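Local atomic coordinates of rusticyanin (Thiobacillus ferrooxidans, PDB entry 2CAL), a protein that carries electrons from cytochrome c552 to the A-type oxidase in the periplasm, using a single bound copper ion. Residues 7-10 / 11-15; 140-144 / 145-149. The protein carries 1 engineered substitution. One frame throughout, in Å; residues are numbered along the deposited sequence.

Interaction 1. Residues 7-10 / 11-15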
ATOM      1  N   LYS A   7       2.903 -12.166   8.480  1.00 14.59           N
ATOM      2  CA  LYS A   7       3.399 -12.209   9.844  1.00 16.65           C
ATOM      3  C   LYS A   7       2.464 -11.351  10.709  1.00 15.70           C
ATOM      4  O   LYS A   7       1.612 -10.615  10.205  1.00 13.99           O
ATOM      5  CB  LYS A   7       4.850 -11.760   9.890  1.00 20.11           C
ATOM      6  CG  LYS A   7       5.864 -12.628   9.222  1.00 24.34           C
ATOM      7  CD  LYS A   7       7.301 -12.122   9.364  0.64 27.80           C
ATOM      8  CE  LYS A   7       7.854 -11.753   8.004  0.64 35.38           C
ATOM      9  NZ  LYS A   7       9.346 -11.749   7.931  0.64 53.80           N
ATOM     10  N   GLU A   8       2.600 -11.447  12.036  1.00 18.10           N
ATOM     11  CA  GLU A   8       1.743 -10.649  12.921  1.00 17.93           C
ATOM     12  C   GLU A   8       2.561  -9.680  13.761  1.00 16.83           C
ATOM     13  O   GLU A   8       3.661 -10.051  14.179  1.00 23.06           O
ATOM     14  CB  GLU A   8       0.917 -11.581  13.839  1.00 24.08           C
ATOM     15  CG  GLU A   8      -0.081 -12.391  12.981  1.00 28.48           C
ATOM     16  CD  GLU A   8      -1.334 -11.679  12.501  1.00 34.34           C
ATOM     17  OE1 GLU A   8      -1.723 -10.644  13.112  1.00 40.26           O
ATOM     18  OE2 GLU A   8      -2.005 -12.120  11.510  1.00 37.00           O
ATOM     19  N   ALA A   9       2.075  -8.488  13.994  1.00 13.95           N
ATOM     20  CA  ALA A   9       2.769  -7.430  14.690  1.00 14.70           C
ATOM     21  C   ALA A   9       1.892  -6.856  15.783  1.00 14.83           C
ATOM     22  O   ALA A   9       0.711  -6.644  15.595  1.00 17.22           O
ATOM     23  CB  ALA A   9       3.160  -6.304  13.750  1.00 14.06           C
ATOM     24  N   THR A  10       2.560  -6.522  16.924  1.00 15.01           N
ATOM     25  CA  THR A  10       1.913  -5.721  17.947  1.00 16.57           C
ATOM     26  C   THR A  10       1.896  -4.262  17.544  1.00 16.75           C
ATOM     27  O   THR A  10       2.540  -3.828  16.569  1.00 15.82           O
ATOM     28  CB  THR A  10       2.655  -5.791  19.284  1.00 17.96           C
ATOM     29  OG1 THR A  10       3.969  -5.260  19.053  1.00 20.11           O
ATOM     30  CG2 THR A  10       2.852  -7.206  19.790  1.00 19.56           C
ATOM     31  N   LEU A  11       1.159  -3.444  18.271  1.00 18.74           N
ATOM     32  CA  LEU A  11       1.126  -2.023  17.942  1.00 19.39           C
ATOM     33  C   LEU A  11       2.499  -1.393  18.015  1.00 18.63           C
ATOM     34  O   LEU A  11       2.817  -0.603  17.096  1.00 18.40           O
ATOM     35  CB  LEU A  11       0.088  -1.411  18.888  1.00 26.34           C
ATOM     36  CG  LEU A  11      -0.345   0.009  18.538  1.00 31.81           C
ATOM     37  CD1 LEU A  11      -1.046   0.072  17.175  1.00 37.57           C
ATOM     38  CD2 LEU A  11      -1.285   0.594  19.575  1.00 41.81           C
ATOM     39  N   PRO A  12       3.302  -1.634  19.027  1.00 21.44           N
ATOM     40  CA  PRO A  12       4.652  -0.991  18.959  1.00 21.48           C
ATOM     41  C   PRO A  12       5.420  -1.417  17.723  1.00 19.10           C
ATOM     42  O   PRO A  12       6.180  -0.612  17.173  1.00 19.72           O
ATOM     43  CB  PRO A  12       5.310  -1.528  20.238  0.58 26.62           C
ATOM     44  CG  PRO A  12       4.185  -1.779  21.170  0.58 25.39           C
ATOM     45  CD  PRO A  12       3.093  -2.357  20.298  0.58 23.24           C
ATOM     46  N   GLN A  13       5.294  -2.660  17.302  1.00 16.99           N
ATOM     47  CA  GLN A  13       5.952  -3.104  16.072  1.00 15.99           C
ATOM     48  C   GLN A  13       5.382  -2.370  14.851  1.00 14.92           C
ATOM     49  O   GLN A  13       6.178  -1.999  13.981  1.00 14.37           O
ATOM     50  CB  GLN A  13       5.869  -4.605  15.941  1.00 16.64           C
ATOM     51  CG  GLN A  13       6.711  -5.385  16.934  1.00 20.79           C
ATOM     52  CD  GLN A  13       6.502  -6.874  16.837  1.00 23.18           C
ATOM     53  OE1 GLN A  13       5.377  -7.361  16.777  1.00 17.80           O
ATOM     54  NE2 GLN A  13       7.615  -7.581  16.813  1.00 30.03           N
ATOM     55  N   VAL A  14       4.077  -2.158  14.776  1.00 13.61           N
ATOM     56  CA  VAL A  14       3.478  -1.443  13.655  1.00 13.47           C
ATOM     57  C   VAL A  14       4.030  -0.042  13.613  1.00 13.39           C
ATOM     58  O   VAL A  14       4.460   0.406  12.554  1.00 14.51           O
ATOM     59  CB  VAL A  14       1.949  -1.434  13.777  1.00 13.27           C
ATOM     60  CG1 VAL A  14       1.342  -0.438  12.806  1.00 14.26           C
ATOM     61  CG2 VAL A  14       1.345  -2.813  13.494  1.00 14.74           C
ATOM     62  N   LYS A  15       4.035   0.659  14.732  1.00 15.30           N
ATOM     63  CA  LYS A  15       4.574   2.032  14.797  1.00 16.32           C
ATOM     64  C   LYS A  15       6.037   2.031  14.340  1.00 15.71           C
ATOM     65  O   LYS A  15       6.428   2.905  13.546  1.00 16.10           O
ATOM     66  CB  LYS A  15       4.394   2.615  16.202  1.00 20.01           C
TER
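Two first torsions bring Thr10 and Gln13 together at the start of helix 11-18. In Thr10, OG1 sits between the backbone N and the carbonyl carbon (chi1 61°). In Gln13, CG lies anti to the carbonyl carbon (chi1 -70°), and the extended chain beyond it carries the amide back past the helix start to the backbone of Thr10. The result is a capping box with Thr10 as N-cap. One half of the box is firm. Thr10 N donates to Gln13 OE1 at 2.9 Å, nearly straight at 164°, and uses an in-plane lone pair of the amide oxygen. The other half is weak: Gln13 N reaches Thr10 OG1 at 3.4 Å. A second weak bond runs from Thr10 OG1 to Gln13 OE1, also 3.4 Å, so the amide oxygen has two donors, both from Thr10. Thr10 O is used as well. It accepts from Val14 N at 2.9 Å, and this bond begins the regular helical pattern. Pro12 crosses the Thr10 side chain at about a right angle, with its CD 3.3 Å from Thr10 OG1. On the inner side, the methyl group of Ala9 lies against the helix, with Ala9 CB 3.9 Å from Val14 CG2. The strand 7-9 and helix 11-15 segments run almost perpendicular, so the cap marks a sharp change of direction. Strand 7-9 is an outermost strand of its sheet. Ala9 bonds through its backbone to Phe119 in the antiparallel neighbour 119-126, and the side chain of Val14 touches that same Phe119.

Interaction 2. Residues 140-144 / 145-149. Engineered in segment 140-144: Met142 (natural residue His). With CU1 (copper (I) ion), chain B.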
ATOM      1  N   PRO A 140     -14.337  -5.918  -2.338  1.00 13.73           N
ATOM      2  CA  PRO A 140     -15.412  -5.255  -3.073  1.00 14.46           C
ATOM      3  C   PRO A 140     -15.890  -3.960  -2.479  1.00 14.24           C
ATOM      4  O   PRO A 140     -16.102  -3.865  -1.259  1.00 16.19           O
ATOM      5  CB  PRO A 140     -16.521  -6.340  -3.054  1.00 14.64           C
ATOM      6  CG  PRO A 140     -15.689  -7.602  -3.121  1.00 14.68           C
ATOM      7  CD  PRO A 140     -14.543  -7.357  -2.133  1.00 14.66           C
ATOM      8  N   GLY A 141     -15.965  -2.936  -3.322  1.00 14.06           N
ATOM      9  CA  GLY A 141     -16.446  -1.601  -3.042  1.00 15.59           C
ATOM     10  C   GLY A 141     -15.407  -0.614  -2.556  1.00 14.19           C
ATOM     11  O   GLY A 141     -15.680   0.579  -2.556  1.00 15.91           O
ATOM     12  N   MET A 142     -14.245  -1.099  -2.105  1.00 13.77           N
ATOM     13  CA  MET A 142     -13.310  -0.180  -1.484  1.00 13.77           C
ATOM     14  C   MET A 142     -12.623   0.783  -2.461  1.00 13.42           C
ATOM     15  O   MET A 142     -12.576   1.981  -2.230  1.00 13.87           O
ATOM     16  CB  MET A 142     -12.245  -0.964  -0.731  1.00 13.99           C
ATOM     17  CG  MET A 142     -12.769  -1.791   0.444  0.51 12.56           C
ATOM     18  SD  MET A 142     -13.508  -0.895   1.799  0.51 11.51           S
ATOM     19  CE  MET A 142     -15.266  -0.984   1.438  0.51 16.45           C
ATOM     20  N   ALA A 143     -12.121   0.229  -3.574  1.00 13.06           N
ATOM     21  CA  ALA A 143     -11.507   1.112  -4.592  1.00 13.58           C
ATOM     22  C   ALA A 143     -12.532   2.054  -5.181  1.00 13.09           C
ATOM     23  O   ALA A 143     -12.196   3.194  -5.468  1.00 13.79           O
ATOM     24  CB  ALA A 143     -10.849   0.225  -5.636  1.00 13.60           C
ATOM     25  N   ALA A 144     -13.768   1.625  -5.366  1.00 13.55           N
ATOM     26  CA  ALA A 144     -14.851   2.435  -5.887  1.00 14.31           C
ATOM     27  C   ALA A 144     -15.168   3.596  -4.996  1.00 14.57           C
ATOM     28  O   ALA A 144     -15.693   4.601  -5.439  1.00 17.27           O
ATOM     29  CB  ALA A 144     -16.099   1.549  -6.049  1.00 16.91           C
ATOM     30  N   THR A 145     -14.831   3.471  -3.696  1.00 13.86           N
ATOM     31  CA  THR A 145     -15.101   4.525  -2.730  1.00 16.37           C
ATOM     32  C   THR A 145     -13.819   5.176  -2.225  1.00 16.33           C
ATOM     33  O   THR A 145     -13.831   5.855  -1.203  1.00 18.25           O
ATOM     34  CB  THR A 145     -15.977   4.027  -1.563  1.00 18.20           C
ATOM     35  OG1 THR A 145     -15.402   2.906  -0.904  1.00 19.70           O
ATOM     36  CG2 THR A 145     -17.316   3.534  -2.083  1.00 22.10           C
ATOM     37  N   GLY A 146     -12.709   4.988  -2.965  1.00 15.85           N
ATOM     38  CA  GLY A 146     -11.539   5.849  -2.804  1.00 15.27           C
ATOM     39  C   GLY A 146     -10.314   5.157  -2.275  1.00 12.96           C
ATOM     40  O   GLY A 146      -9.306   5.851  -2.032  1.00 13.77           O
ATOM     41  N   MET A 147     -10.318   3.836  -2.082  1.00 12.09           N
ATOM     42  CA  MET A 147      -9.152   3.174  -1.510  1.00 12.08           C
ATOM     43  C   MET A 147      -8.124   2.763  -2.571  1.00 11.91           C
ATOM     44  O   MET A 147      -7.991   1.618  -3.026  1.00 11.86           O
ATOM     45  CB  MET A 147      -9.556   1.963  -0.675  1.00 12.69           C
ATOM     46  CG  MET A 147      -8.406   1.463   0.195  1.00 13.64           C
ATOM     47  SD  MET A 147      -8.927   0.249   1.439  1.00 12.46           S
ATOM     48  CE  MET A 147      -7.343  -0.014   2.323  1.00 15.53           C
ATOM     49  N   PHE A 148      -7.398   3.807  -3.015  1.00 12.34           N
ATOM     50  CA  PHE A 148      -6.368   3.661  -4.055  1.00 11.62           C
ATOM     51  C   PHE A 148      -5.514   4.917  -4.034  1.00 11.56           C
ATOM     52  O   PHE A 148      -5.983   5.984  -3.616  1.00 12.51           O
ATOM     53  CB  PHE A 148      -6.972   3.429  -5.476  1.00 12.04           C
ATOM     54  CG  PHE A 148      -7.708   4.619  -6.050  1.00 12.69           C
ATOM     55  CD1 PHE A 148      -9.093   4.743  -5.808  1.00 13.83           C
ATOM     56  CD2 PHE A 148      -7.092   5.616  -6.783  1.00 14.53           C
ATOM     57  CE1 PHE A 148      -9.768   5.826  -6.301  1.00 16.52           C
ATOM     58  CE2 PHE A 148      -7.786   6.692  -7.304  1.00 16.31           C
ATOM     59  CZ  PHE A 148      -9.125   6.796  -7.036  1.00 18.30           C
ATOM     60  N   GLY A 149      -4.312   4.774  -4.603  1.00 12.23           N
ATOM     61  CA  GLY A 149      -3.473   5.947  -4.890  1.00 12.55           C
ATOM     62  C   GLY A 149      -2.603   5.688  -6.107  1.00 12.35           C
ATOM     63  O   GLY A 149      -2.666   4.584  -6.730  1.00 12.45           O
TER
HETATM   64 CU   CU1 B1156      -9.497  -2.187   1.375  0.75 15.04          CU
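Thr145 folds back on Gly141 and Met142 in a turn of helical backbone angles without the regular helical bonds, within the copper-binding loop of a cupredoxin fold. Its hydroxyl OG1 lies 2.9 Å from Gly141 O and also has Met142 O within reach. The first torsion places OG1 between the backbone N and the carbonyl carbon (chi1 56°), turned back toward these two carbonyls. Thr145 N donates to Met142 O at 3.1 Å. Gly146 follows with positive phi and bonds through its N to Ala143 O, from well above the carbonyl plane. Met147 is next and is the centre of an inverse gamma turn. Its N donates to Met142 O at 2.9 Å, so this one oxygen is gripped by Met147 N and Thr145 N from opposite faces of its plane. The Met147 side chain is fully extended, with CG anti to the backbone N (chi1 -166°), which carries SD to the copper ion. SD binds the metal at 2.5 Å, and His84 and Cys137 complete the set of three ligands. Met142 flanks the site. It is an engineered residue, a histidine in the natural protein. Its CB packs on Met147 CB at 4.0 Å. In one of its two conformers Met142 SD lies 4.2 Å from the copper ion, too far for a bond. Phe148 starts strand 148-153. Its ring meets Tyr95 edge-to-face and also touches Val136. The ring edge faces the loop as well: Phe148 CD1 lies 3.5 Å from Ala143 O, which sits near the ring plane.

Following the chain from the N terminus, interaction 1 comes first. It closes a short turn where edge strand 7-9 passes into helix 11-18, beside strand 119-126. The chain then builds most of both sheets before interaction 2 begins. That contact closes a turn in the later part of the loop between strands 131-136 and 148-153, which are antiparallel neighbours in the other sheet. The two contacts are in series, so neither nests in nor crosses the other. The centres of interactions 1 and 2 are about 25 Å apart, and their nearest atoms about 14 Å. Interaction 1 shapes the border of one sheet, away from the metal, while interaction 2 joins the copper site to the other.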